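Local coordinates for 4-hydroxythreonine-4-phosphate dehydrogenase (Legionella pneumophila subsp. pneumophila, PDB 6XMY), which probably catalyses the NAD(P)-dependent, metal-assisted oxidation of 4-(phosphooxy)-L-threonine, a late step in the biosynthesis of pyridoxine 5'-phosphate, at residues A[126-130]-A[131-135]; A[154-158]-A[159-163]; A[167-171]-A[172-176]; A[179-182]-A[183-186]; A[230-233]-A[234-237]. One frame throughout, in Å; residues are numbered along the deposited sequence.

Contact 1 (A[126-130]-A[131-135])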
loop_
_atom_site.group_PDB
_atom_site.type_symbol
_atom_site.label_atom_id
_atom_site.label_comp_id
_atom_site.label_asym_id
_atom_site.label_seq_id
_atom_site.Cartn_x
_atom_site.Cartn_y
_atom_site.Cartn_z
ATOM N N ALA A 126 13.345 -3.787 8.328
ATOM C CA ALA A 126 14.580 -4.302 8.912
ATOM C C ALA A 126 14.362 -4.850 10.315
ATOM O O ALA A 126 14.950 -5.874 10.677
ATOM C CB ALA A 126 15.672 -3.235 8.918
ATOM N N ASN A 127 13.543 -4.174 11.133
ATOM C CA ASN A 127 13.291 -4.680 12.482
ATOM C C ASN A 127 12.684 -6.076 12.436
ATOM O O ASN A 127 13.047 -6.945 13.237
ATOM C CB ASN A 127 12.374 -3.733 13.260
ATOM C CG ASN A 127 12.232 -4.130 14.730
ATOM O OD1 ASN A 127 11.135 -4.393 15.225
ATOM N ND2 ASN A 127 13.347 -4.178 15.426
ATOM N N ILE A 128 11.766 -6.310 11.491
ATOM C CA ILE A 128 11.159 -7.629 11.358
ATOM C C ILE A 128 12.208 -8.659 10.954
ATOM O O ILE A 128 12.283 -9.755 11.530
ATOM C CB ILE A 128 9.973 -7.572 10.380
ATOM C CG1 ILE A 128 8.859 -6.707 10.983
ATOM C CG2 ILE A 128 9.478 -8.975 10.039
ATOM C CD1 ILE A 128 7.848 -6.222 9.997
ATOM N N ASN A 129 13.044 -8.318 9.971
ATOM C CA ASN A 129 14.102 -9.236 9.560
ATOM C C ASN A 129 15.120 -9.452 10.673
ATOM O O ASN A 129 15.636 -10.565 10.840
ATOM C CB ASN A 129 14.779 -8.718 8.293
ATOM C CG ASN A 129 13.924 -8.926 7.051
ATOM O OD1 ASN A 129 13.892 -10.019 6.475
ATOM N ND2 ASN A 129 13.220 -7.884 6.637
ATOM N N ALA A 130 15.423 -8.404 11.448
ATOM C CA ALA A 130 16.392 -8.542 12.535
ATOM C C ALA A 130 15.912 -9.528 13.589
ATOM O O ALA A 130 16.729 -10.179 14.251
ATOM C CB ALA A 130 16.689 -7.179 13.164
ATOM N N ALA A 131 14.597 -9.666 13.744
ATOM C CA ALA A 131 14.028 -10.631 14.671
ATOM C C ALA A 131 14.021 -12.045 14.118
ATOM O O ALA A 131 13.609 -12.963 14.832
ATOM C CB ALA A 131 12.605 -10.225 15.039
ATOM N N GLY A 132 14.472 -12.244 12.883
ATOM C CA GLY A 132 14.524 -13.559 12.282
ATOM C C GLY A 132 13.365 -13.892 11.371
ATOM O O GLY A 132 13.244 -15.049 10.948
ATOM N N ILE A 133 12.521 -12.921 11.044
ATOM C CA ILE A 133 11.337 -13.139 10.226
ATOM C C ILE A 133 11.651 -12.582 8.844
ATOM O O ILE A 133 11.806 -11.366 8.677
ATOM C CB ILE A 133 10.118 -12.428 10.831
ATOM C CG1 ILE A 133 9.877 -12.888 12.271
ATOM C CG2 ILE A 133 8.883 -12.668 9.972
ATOM C CD1 ILE A 133 8.890 -12.010 13.038
ATOM N N THR A 134 11.759 -13.454 7.847
ATOM C CA THR A 134 12.029 -12.982 6.493
ATOM C C THR A 134 10.807 -12.235 5.961
ATOM O O THR A 134 9.698 -12.775 5.949
ATOM C CB THR A 134 12.426 -14.148 5.589
ATOM O OG1 THR A 134 13.696 -14.660 6.021
ATOM C CG2 THR A 134 12.567 -13.679 4.148
ATOM N N PHE A 135 11.005 -10.988 5.538
ATOM C CA PHE A 135 9.880 -10.113 5.217
ATOM C C PHE A 135 10.356 -9.064 4.228
ATOM O O PHE A 135 11.283 -8.307 4.526
ATOM C CB PHE A 135 9.379 -9.450 6.499
ATOM C CG PHE A 135 8.209 -8.513 6.306
ATOM C CD1 PHE A 135 6.914 -9.004 6.173
ATOM C CD2 PHE A 135 8.401 -7.139 6.283
ATOM C CE1 PHE A 135 5.840 -8.139 6.021
ATOM C CE2 PHE A 135 7.335 -6.270 6.132
ATOM C CZ PHE A 135 6.047 -6.772 5.999
HETATM O O HOH W 1 15.691 -12.350 6.744
#

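Contact 2 (A[154-158]-A[159-163])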
loop_
_atom_site.group_PDB
_atom_site.type_symbol
_atom_site.label_atom_id
_atom_site.label_comp_id
_atom_site.label_asym_id
_atom_site.label_seq_id
_atom_site.Cartn_x
_atom_site.Cartn_y
_atom_site.Cartn_z
ATOM N N MET A 154 0.484 -0.584 -6.477
ATOM C CA MET A 154 0.176 0.616 -7.239
ATOM C C MET A 154 0.035 1.772 -6.268
ATOM O O MET A 154 -0.756 1.699 -5.327
ATOM C CB MET A 154 -1.100 0.459 -8.074
ATOM C CG MET A 154 -1.393 1.679 -8.932
ATOM S SD MET A 154 -2.891 1.517 -9.912
ATOM C CE MET A 154 -4.153 1.780 -8.675
ATOM N N LEU A 155 0.815 2.817 -6.466
ATOM C CA LEU A 155 0.599 4.056 -5.733
ATOM C C LEU A 155 -0.301 4.973 -6.552
ATOM O O LEU A 155 -0.195 5.040 -7.785
ATOM C CB LEU A 155 1.925 4.736 -5.367
ATOM C CG LEU A 155 2.516 4.265 -4.022
ATOM C CD1 LEU A 155 2.985 2.809 -4.080
ATOM C CD2 LEU A 155 3.645 5.175 -3.549
ATOM N N ALA A 156 -1.201 5.666 -5.865
ATOM C CA ALA A 156 -2.239 6.430 -6.536
ATOM C C ALA A 156 -2.432 7.766 -5.844
ATOM O O ALA A 156 -2.536 7.829 -4.616
ATOM C CB ALA A 156 -3.562 5.655 -6.534
ATOM N N CYS A 157 -2.479 8.823 -6.643
ATOM C CA CYS A 157 -2.846 10.155 -6.190
ATOM C C CYS A 157 -3.582 10.830 -7.340
ATOM O O CYS A 157 -3.729 10.255 -8.420
ATOM C CB CYS A 157 -1.612 10.948 -5.744
ATOM S SG CYS A 157 -0.351 11.147 -7.044
ATOM N N SER A 158 -4.051 12.059 -7.110
ATOM C CA SER A 158 -4.791 12.747 -8.165
ATOM C C SER A 158 -3.929 12.992 -9.402
ATOM O O SER A 158 -4.456 13.046 -10.520
ATOM C CB SER A 158 -5.380 14.058 -7.647
ATOM O OG SER A 158 -4.362 15.017 -7.453
ATOM N N GLN A 159 -2.608 13.125 -9.231
ATOM C CA GLN A 159 -1.740 13.430 -10.366
ATOM C C GLN A 159 -1.516 12.207 -11.245
ATOM O O GLN A 159 -1.422 12.329 -12.475
ATOM C CB GLN A 159 -0.392 13.968 -9.877
ATOM C CG GLN A 159 -0.434 15.342 -9.223
ATOM C CD GLN A 159 -0.735 15.297 -7.730
ATOM O OE1 GLN A 159 -1.086 14.249 -7.182
ATOM N NE2 GLN A 159 -0.594 16.441 -7.067
ATOM N N MET A 160 -1.417 11.027 -10.641
ATOM C CA MET A 160 -0.987 9.866 -11.409
ATOM C C MET A 160 -1.188 8.600 -10.594
ATOM O O MET A 160 -1.321 8.629 -9.366
ATOM C CB MET A 160 0.490 9.987 -11.806
ATOM C CG MET A 160 1.430 10.043 -10.606
ATOM S SD MET A 160 3.160 10.276 -11.041
ATOM C CE MET A 160 3.129 11.967 -11.664
ATOM N N LYS A 161 -1.196 7.485 -11.305
ATOM C CA LYS A 161 -1.103 6.160 -10.718
ATOM C C LYS A 161 0.163 5.521 -11.263
ATOM O O LYS A 161 0.440 5.616 -12.463
ATOM C CB LYS A 161 -2.317 5.309 -11.115
ATOM C CG LYS A 161 -3.646 5.804 -10.551
ATOM C CD LYS A 161 -4.772 4.893 -10.995
ATOM C CE LYS A 161 -6.104 5.277 -10.361
ATOM N NZ LYS A 161 -6.535 6.662 -10.721
ATOM N N VAL A 162 0.941 4.886 -10.387
ATOM C CA VAL A 162 2.178 4.215 -10.779
ATOM C C VAL A 162 2.150 2.802 -10.220
ATOM O O VAL A 162 2.154 2.615 -8.996
ATOM C CB VAL A 162 3.435 4.957 -10.306
ATOM C CG1 VAL A 162 4.672 4.143 -10.663
ATOM C CG2 VAL A 162 3.506 6.341 -10.941
ATOM N N ALA A 163 2.117 1.814 -11.106
ATOM C CA ALA A 163 2.223 0.414 -10.731
ATOM C C ALA A 163 3.639 -0.061 -11.011
ATOM O O ALA A 163 4.285 0.395 -11.958
ATOM C CB ALA A 163 1.236 -0.433 -11.535
HETATM O O HOH W 2 -5.533 7.973 -8.390
HETATM O O HOH W 3 -4.932 9.466 -10.951
#

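Contact 3 (A[167-171]-A[172-176]). With ZN (zinc ion), chain K.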
loop_
_atom_site.group_PDB
_atom_site.type_symbol
_atom_site.label_atom_id
_atom_site.label_comp_id
_atom_site.label_asym_id
_atom_site.label_seq_id
_atom_site.Cartn_x
_atom_site.Cartn_y
_atom_site.Cartn_z
ATOM N N THR A 167 9.018 -4.836 -6.935
ATOM C CA THR A 167 8.797 -4.027 -5.744
ATOM C C THR A 167 10.090 -3.946 -4.950
ATOM O O THR A 167 11.016 -3.206 -5.343
ATOM C CB THR A 167 7.632 -4.580 -4.911
ATOM O OG1 THR A 167 7.955 -5.903 -4.465
ATOM C CG2 THR A 167 6.355 -4.609 -5.721
ATOM N N HIS A 168 10.217 -4.657 -3.845
ATOM C CA HIS A 168 11.351 -4.480 -2.953
ATOM C C HIS A 168 12.392 -5.541 -3.304
ATOM O O HIS A 168 12.403 -6.645 -2.760
ATOM C CB HIS A 168 10.888 -4.444 -1.496
ATOM C CG HIS A 168 10.115 -3.197 -1.154
ATOM N ND1 HIS A 168 8.779 -3.208 -0.820
ATOM C CD2 HIS A 168 10.494 -1.895 -1.132
ATOM C CE1 HIS A 168 8.369 -1.972 -0.602
ATOM N NE2 HIS A 168 9.394 -1.154 -0.773
ATOM N N LEU A 169 13.252 -5.195 -4.266
ATOM C CA LEU A 169 14.408 -5.964 -4.700
ATOM C C LEU A 169 15.645 -5.090 -4.619
ATOM O O LEU A 169 15.575 -3.888 -4.895
ATOM C CB LEU A 169 14.284 -6.373 -6.172
ATOM C CG LEU A 169 13.253 -7.415 -6.559
ATOM C CD1 LEU A 169 13.293 -7.573 -8.053
ATOM C CD2 LEU A 169 13.550 -8.739 -5.868
ATOM N N PRO A 170 16.798 -5.673 -4.303
ATOM C CA PRO A 170 18.060 -4.967 -4.558
ATOM C C PRO A 170 18.156 -4.660 -6.042
ATOM O O PRO A 170 17.696 -5.434 -6.885
ATOM C CB PRO A 170 19.122 -5.990 -4.150
ATOM C CG PRO A 170 18.418 -6.955 -3.254
ATOM C CD PRO A 170 17.021 -7.029 -3.773
ATOM N N LEU A 171 18.739 -3.506 -6.365
ATOM C CA LEU A 171 18.834 -3.125 -7.769
ATOM C C LEU A 171 19.547 -4.185 -8.609
ATOM O O LEU A 171 19.191 -4.386 -9.774
ATOM C CB LEU A 171 19.531 -1.773 -7.909
ATOM C CG LEU A 171 19.302 -1.109 -9.265
ATOM C CD1 LEU A 171 17.917 -0.487 -9.307
ATOM C CD2 LEU A 171 20.375 -0.087 -9.573
ATOM N N ARG A 172 20.548 -4.870 -8.039
ATOM C CA ARG A 172 21.257 -5.928 -8.763
ATOM C C ARG A 172 20.305 -6.988 -9.306
ATOM O O ARG A 172 20.585 -7.598 -10.344
ATOM C CB ARG A 172 22.270 -6.621 -7.844
ATOM C CG ARG A 172 23.549 -5.855 -7.563
ATOM C CD ARG A 172 24.607 -6.670 -6.804
ATOM N NE ARG A 172 25.871 -5.931 -6.691
ATOM C CZ ARG A 172 26.837 -5.985 -7.600
ATOM N NH1 ARG A 172 26.683 -6.747 -8.678
ATOM N NH2 ARG A 172 27.953 -5.285 -7.435
ATOM N N MET A 173 19.194 -7.246 -8.612
ATOM C CA MET A 173 18.289 -8.334 -8.977
ATOM C C MET A 173 17.176 -7.910 -9.921
ATOM O O MET A 173 16.439 -8.774 -10.420
ATOM C CB MET A 173 17.676 -8.939 -7.712
ATOM C CG MET A 173 18.703 -9.604 -6.793
ATOM S SD MET A 173 17.975 -10.341 -5.327
ATOM C CE MET A 173 16.957 -11.617 -6.062
ATOM N N VAL A 174 17.028 -6.615 -10.173
ATOM C CA VAL A 174 15.909 -6.145 -10.990
ATOM C C VAL A 174 15.922 -6.722 -12.400
ATOM O O VAL A 174 14.896 -7.282 -12.823
ATOM C CB VAL A 174 15.803 -4.612 -10.924
ATOM C CG1 VAL A 174 14.886 -4.077 -12.027
ATOM C CG2 VAL A 174 15.300 -4.182 -9.551
ATOM N N PRO A 175 17.001 -6.615 -13.179
ATOM C CA PRO A 175 16.920 -7.103 -14.564
ATOM C C PRO A 175 16.563 -8.576 -14.683
ATOM O O PRO A 175 15.714 -8.930 -15.510
ATOM C CB PRO A 175 18.304 -6.771 -15.123
ATOM C CG PRO A 175 18.728 -5.560 -14.313
ATOM C CD PRO A 175 18.276 -5.911 -12.931
ATOM N N ASP A 176 17.166 -9.443 -13.871
ATOM C CA ASP A 176 16.835 -10.860 -13.949
ATOM C C ASP A 176 15.425 -11.153 -13.464
ATOM O O ASP A 176 14.859 -12.179 -13.854
ATOM C CB ASP A 176 17.848 -11.686 -13.159
ATOM C CG ASP A 176 19.204 -11.735 -13.831
ATOM O OD1 ASP A 176 19.249 -11.684 -15.078
ATOM O OD2 ASP A 176 20.223 -11.833 -13.118
HETATM ZN ZN ZN K . 9.187 1.131 -0.699
HETATM O O HOH W 4 7.904 0.407 0.991
HETATM O O HOH W 5 7.479 1.018 -1.430
#

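Contact 4 (A[179-182]-A[183-186])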
loop_
_atom_site.group_PDB
_atom_site.type_symbol
_atom_site.label_atom_id
_atom_site.label_comp_id
_atom_site.label_asym_id
_atom_site.label_seq_id
_atom_site.Cartn_x
_atom_site.Cartn_y
_atom_site.Cartn_z
ATOM N N SER A 179 10.675 -10.681 -16.552
ATOM C CA SER A 179 10.436 -11.532 -17.704
ATOM C C SER A 179 9.226 -10.992 -18.454
ATOM O O SER A 179 8.445 -10.198 -17.920
ATOM C CB SER A 179 10.147 -12.967 -17.266
ATOM O OG SER A 179 8.963 -13.019 -16.493
ATOM N N SER A 180 9.068 -11.436 -19.703
ATOM C CA SER A 180 7.880 -11.047 -20.457
ATOM C C SER A 180 6.608 -11.505 -19.744
ATOM O O SER A 180 5.633 -10.749 -19.654
ATOM C CB SER A 180 7.943 -11.612 -21.877
ATOM O OG SER A 180 9.026 -11.049 -22.608
ATOM N N LEU A 181 6.611 -12.732 -19.210
ATOM C CA LEU A 181 5.438 -13.250 -18.511
ATOM C C LEU A 181 5.088 -12.405 -17.295
ATOM O O LEU A 181 3.910 -12.152 -17.029
ATOM C CB LEU A 181 5.672 -14.703 -18.102
ATOM C CG LEU A 181 5.384 -15.754 -19.170
ATOM C CD1 LEU A 181 5.495 -17.152 -18.579
ATOM C CD2 LEU A 181 3.995 -15.533 -19.751
ATOM N N LEU A 182 6.093 -11.954 -16.543
ATOM C CA LEU A 182 5.804 -11.132 -15.372
ATOM C C LEU A 182 5.154 -9.817 -15.776
ATOM O O LEU A 182 4.170 -9.388 -15.167
ATOM C CB LEU A 182 7.073 -10.875 -14.556
ATOM C CG LEU A 182 6.871 -9.926 -13.361
ATOM C CD1 LEU A 182 5.958 -10.540 -12.307
ATOM C CD2 LEU A 182 8.209 -9.551 -12.754
ATOM N N ILE A 183 5.692 -9.166 -16.814
ATOM C CA ILE A 183 5.117 -7.907 -17.288
ATOM C C ILE A 183 3.671 -8.115 -17.712
ATOM O O ILE A 183 2.782 -7.322 -17.371
ATOM C CB ILE A 183 5.963 -7.337 -18.439
ATOM C CG1 ILE A 183 7.352 -6.937 -17.933
ATOM C CG2 ILE A 183 5.263 -6.147 -19.073
ATOM C CD1 ILE A 183 8.293 -6.577 -19.053
ATOM N N ILE A 184 3.417 -9.193 -18.457
ATOM C CA ILE A 184 2.056 -9.504 -18.895
ATOM C C ILE A 184 1.124 -9.675 -17.699
ATOM O O ILE A 184 0.030 -9.101 -17.656
ATOM C CB ILE A 184 2.065 -10.748 -19.799
ATOM C CG1 ILE A 184 2.759 -10.427 -21.128
ATOM C CG2 ILE A 184 0.640 -11.242 -20.033
ATOM C CD1 ILE A 184 3.245 -11.651 -21.864
ATOM N N LYS A 185 1.545 -10.467 -16.712
ATOM C CA LYS A 185 0.669 -10.758 -15.585
ATOM C C LYS A 185 0.419 -9.514 -14.748
ATOM O O LYS A 185 -0.705 -9.283 -14.283
ATOM C CB LYS A 185 1.279 -11.872 -14.741
ATOM C CG LYS A 185 1.195 -13.222 -15.430
ATOM C CD LYS A 185 1.980 -14.280 -14.685
ATOM C CE LYS A 185 1.848 -15.633 -15.366
ATOM N NZ LYS A 185 2.644 -16.678 -14.669
ATOM N N VAL A 186 1.460 -8.702 -14.547
ATOM C CA VAL A 186 1.304 -7.452 -13.809
ATOM C C VAL A 186 0.328 -6.530 -14.525
ATOM O O VAL A 186 -0.587 -5.961 -13.911
ATOM C CB VAL A 186 2.672 -6.779 -13.607
ATOM C CG1 VAL A 186 2.499 -5.312 -13.232
ATOM C CG2 VAL A 186 3.459 -7.528 -12.546
#

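Contact 5 (A[230-233]-A[234-237])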
loop_
_atom_site.group_PDB
_atom_site.type_symbol
_atom_site.label_atom_id
_atom_site.label_comp_id
_atom_site.label_asym_id
_atom_site.label_seq_id
_atom_site.Cartn_x
_atom_site.Cartn_y
_atom_site.Cartn_z
ATOM N N PRO A 230 8.264 -7.404 -26.587
ATOM C CA PRO A 230 7.443 -8.607 -26.800
ATOM C C PRO A 230 6.269 -8.710 -25.843
ATOM O O PRO A 230 5.157 -9.050 -26.268
ATOM C CB PRO A 230 8.454 -9.751 -26.633
ATOM C CG PRO A 230 9.758 -9.145 -27.059
ATOM C CD PRO A 230 9.704 -7.735 -26.524
ATOM N N ALA A 231 6.482 -8.414 -24.559
ATOM C CA ALA A 231 5.379 -8.436 -23.605
ATOM C C ALA A 231 4.299 -7.424 -23.973
ATOM O O ALA A 231 3.107 -7.729 -23.893
ATOM C CB ALA A 231 5.898 -8.159 -22.192
ATOM N N LEU A 232 4.690 -6.211 -24.360
ATOM C CA LEU A 232 3.701 -5.198 -24.706
ATOM C C LEU A 232 2.951 -5.566 -25.981
ATOM O O LEU A 232 1.754 -5.277 -26.109
ATOM C CB LEU A 232 4.360 -3.822 -24.830
ATOM C CG LEU A 232 5.062 -3.312 -23.564
ATOM C CD1 LEU A 232 5.646 -1.920 -23.766
ATOM C CD2 LEU A 232 4.099 -3.335 -22.372
ATOM N N ASN A 233 3.637 -6.185 -26.947
ATOM C CA ASN A 233 2.945 -6.680 -28.134
ATOM C C ASN A 233 1.898 -7.726 -27.768
ATOM O O ASN A 233 0.781 -7.714 -28.305
ATOM C CB ASN A 233 3.948 -7.276 -29.119
ATOM C CG ASN A 233 4.789 -6.223 -29.802
ATOM O OD1 ASN A 233 4.439 -5.044 -29.810
ATOM N ND2 ASN A 233 5.900 -6.647 -30.394
ATOM N N THR A 234 2.243 -8.642 -26.856
ATOM C CA THR A 234 1.280 -9.644 -26.409
ATOM C C THR A 234 0.081 -8.977 -25.757
ATOM O O THR A 234 -1.072 -9.321 -26.047
ATOM C CB THR A 234 1.961 -10.608 -25.437
ATOM O OG1 THR A 234 2.985 -11.334 -26.129
ATOM C CG2 THR A 234 0.958 -11.591 -24.845
ATOM N N LEU A 235 0.333 -7.999 -24.885
ATOM C CA LEU A 235 -0.758 -7.291 -24.219
ATOM C C LEU A 235 -1.642 -6.551 -25.215
ATOM O O LEU A 235 -2.874 -6.581 -25.100
ATOM C CB LEU A 235 -0.182 -6.332 -23.179
ATOM C CG LEU A 235 0.373 -7.052 -21.954
ATOM C CD1 LEU A 235 1.362 -6.152 -21.236
ATOM C CD2 LEU A 235 -0.738 -7.446 -21.008
ATOM N N LYS A 236 -1.036 -5.879 -26.199
ATOM C CA LYS A 236 -1.821 -5.215 -27.237
ATOM C C LYS A 236 -2.725 -6.201 -27.962
ATOM O O LYS A 236 -3.885 -5.890 -28.255
ATOM C CB LYS A 236 -0.891 -4.520 -28.238
ATOM C CG LYS A 236 -0.269 -3.237 -27.726
ATOM C CD LYS A 236 0.801 -2.743 -28.704
ATOM C CE LYS A 236 1.488 -1.475 -28.222
ATOM N NZ LYS A 236 2.696 -1.148 -29.043
ATOM N N ASN A 237 -2.214 -7.395 -28.261
ATOM C CA ASN A 237 -3.030 -8.387 -28.951
ATOM C C ASN A 237 -4.039 -9.068 -28.037
ATOM O O ASN A 237 -4.896 -9.810 -28.531
ATOM C CB ASN A 237 -2.151 -9.408 -29.674
ATOM C CG ASN A 237 -1.506 -8.831 -30.912
ATOM O OD1 ASN A 237 -1.846 -7.727 -31.337
ATOM N ND2 ASN A 237 -0.578 -9.572 -31.501
HETATM O O HOH W 6 4.597 -2.839 -28.194
#

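Contact 1 (A[126-130]-A[131-135])
Ile128 and Asn129 meet Ile133 and Phe135 where helix 125-130 ends in a Schellman motif. Gly132 leaves the helix with positive phi, 98°. Two bonds run back into the last turn at this point. Ile133 N donates to Ile128 O, and Gly132 N donates to Asn129 O.

The turn brings the chain back along the helix, and Ile128 fills the fold so made. Its CG2 stands anti to the backbone N and touches two CB atoms, 3.6 Å from Ile133 CB and 3.6 Å from Phe135 CB. Its other branch ends over one face of the Phe135 ring. There CD1 makes a CH-pi contact 4.2 Å from the ring centroid, displaced toward the rim. Met100 and Leu103 of helix 96-111 also pack on Phe135, and Val123, which binds NAD, touches the same side chain.

Asn129 works on the polar side. Its amide pairs with both backbone polar atoms of Phe135. OD1 receives Phe135 N at 3.2 Å from above the amide plane. It also takes a proton from a water that lies 3.1 Å from Thr134 OG1. ND2 has a second acceptor in Lys125 O, one turn back. The ND2 bond to Phe135 O is 2.9 Å long and nearly straight at 168°, and it lies in the carbonyl plane on a lone pair.

Contact 2 (A[154-158]-A[159-163])
The flat amide of Gln159 folds back over the turn toward Cys157 and Ser158. Ser158 OG stands over one face of the amide. Cys157 SG lies beyond the oxygen end, only slightly out of the amide plane, 3.2 Å from Gln159 OE1. The bend at chi2, 87°, puts the amide there. Ser158 OG is 3.4 Å from Gln159 OE1, a weak bond at most; its proton has another acceptor within reach.

This is the turn of a beta hairpin made by strands 152-156 and 161-164. Leu155 and Val162 form the antiparallel hydrogen-bonded pair. Val162 N gives its proton to Leu155 O at 2.8 Å, and Leu155 N returns a bond to Val162 O. Cys157 N closes the turn on Met160 O at 3.0 Å. The reverse bond, Met160 N to Cys157 O, is weak.

Met154, Ala156, Lys161 and Ala163 share one face of the hairpin. Met154 and Lys161 slant across each other there, with Met154 CE 3.9 Å from Lys161 CD. Lys161 CG also lies 4.0 Å from Ala156 CB. Leu190 and Leu194 of helix 180-197 cover this face. Leu155 and Val162 point to the other face, under Leu275 of helix 268-279. Leu155 also touches Asn285, predicted to bind the substrate.

Lys161 thus has two roles. Its methylenes complete the apolar face, while chi4, 61°, turns the ammonium group toward the turn. Two waters each bridge NZ and Cys157 O. One is 2.9 Å from Lys161 NZ; the other bonds NZ weakly. The ammonium charge is probably met by the waters, which pass its polarity on to the turn carbonyl.

Contact 3 (A[167-171]-A[172-176])
Pro170 and Met173 lie side by side in the close-packed part of this contact. Met173 SD comes 3.8 Å from Pro170 CD, with CG next nearest. Two overlapping beta turns, 170-173 and 171-174, hold the backbone here. Met173 N bonds Pro170 O at 2.9 Å, and Val174 N bonds Leu171 O at 3.1 Å. Pro175 CD also rests 3.6 Å from Leu171 O.

The packing is looser round Leu169. Its CB is 4.2 Å from Val174 CG2, and its CD2 only just meets Met173 CE at 4.5 Å. The Pro170 and Met173 pair is itself at the surface, as are Leu171 and Arg172; burial is at Val174. The Arg172 chain runs outward, extended from CG to NE.

His168 stands apart from this packing, at the centre of an inverse gamma turn. Its NE2 binds the zinc ion at 2.3 Å, with two waters and His268 as further ligands. By prediction the metal site takes ligands from both partners of a dimer.

The loop runs from strand 161-164 to helix 174-177. Buried Val174 packs on Thr166, Leu210 and Tyr267, while His168 touches Met153 of strand 152-156.

Contact 4 (A[179-182]-A[183-186])
Ser179 and Ile183 begin an unbroken run of helical bonds. Ile183 N donates to Ser179 O at 3.1 Å, and Ile184 N donates to Ser180 O. Lys185 N and Val186 N follow in step, bonded to Leu181 O and Leu182 O. The four bonds are nearly straight, from 160° to 169° at the hydrogen.

The side chains of the second segment lean back on these carbonyls. Ile184 CG1 sits 3.2 Å from Ser180 O, and Ile183 CG1 is 3.4 Å from Ser179 O. Lys185 CG is likewise 3.3 Å from Leu181 O. All three place this carbon anti to their own carbonyl carbon, which directs it toward the preceding turn.

Ser179 is the N-cap of helix 180-197. Its OG accepts from Leu182 N at 3.1 Å, so the hydroxyl satisfies an amide that has no helical carbonyl before it. With chi1 at 63°, OG faces into the first turn.

Leu182 lies along another side of the helix. Its CD1 reaches Val186 CG2 at 3.9 Å. The two side chains slant across each other, and Leu182 also packs on Val165. Leu181 CD2 and Ile184 CD1 are a more distant pair, at 4.5 Å.

Two polar ends find partners beyond the helix. Ser180 OG bonds Ile227 O of helix 223-237. Lys185 stays extended past CG and carries NZ to a salt bridge with Glu149 OE2.

Contact 5 (A[230-233]-A[234-237])
Pro230 and Thr234 open a regular helical run, in which Thr234 N, Leu235 N, Lys236 N and Asn237 N bond the carbonyls of Pro230, Ala231, Leu232 and Asn233, just after a kink in helix 223-237 at Pro230, where the proline nitrogen has no hydrogen to give to the turn before.

Asn233 and Lys236 carry the polar contact, on the exposed side. Their ends do not bond directly, since Asn233 OD1 and Lys236 NZ are 4.3 Å apart. A water joins them. It donates to Asn233 OD1 at 2.7 Å and accepts from Lys236 NZ at 2.7 Å. The lysine chain is extended beyond CG and runs back along the helix, with Lys236 CG 3.3 Å from Leu232 O. The ammonium group probably polarises the water and strengthens its bond to the amide oxygen.

Leu232 and Leu235 make the apolar contact on the buried side. They touch by methyl groups at a slant, with Leu232 CD2 4.1 Å from Leu235 CD1. That same Leu235 CD1 lies 3.5 Å from Ala231 O. With OG1 beside its backbone N (chi1 -65°), the Thr234 hydroxyl lies 3.2 Å from Pro230 O.

The helix connects strand 204-208 with strand 241-246. Leu232, Leu235 and the stem of Lys236 rest on Val242 of the latter strand. Ala231, Thr234 and Leu235 face helix 180-197, where they meet Ser180, Ile183, Ile184 and Ile187.

How the contacts relate
Contacts 4 and 5 are the pair that touch, with centres about 10 Å apart. They are parts of two packed helices, and Ile184 CD1 meets Thr234 CG2 at 3.8 Å. Contacts 1, 2, 4 and 5 are partly buried. Contact 2 is the nearest to the chain centre, and the helix of contact 4 covers one of its faces further along. Contact 3 is at the surface and supplies a metal ligand. It follows contact 2 and precedes contact 4 in the chain. Contact 1 lies about 19 Å from contact 3 between centres, beside the NAD site. Backbone bonds dominate in the two helices and the hairpin; contact 1 adds a side-chain amide to its backbone bonds.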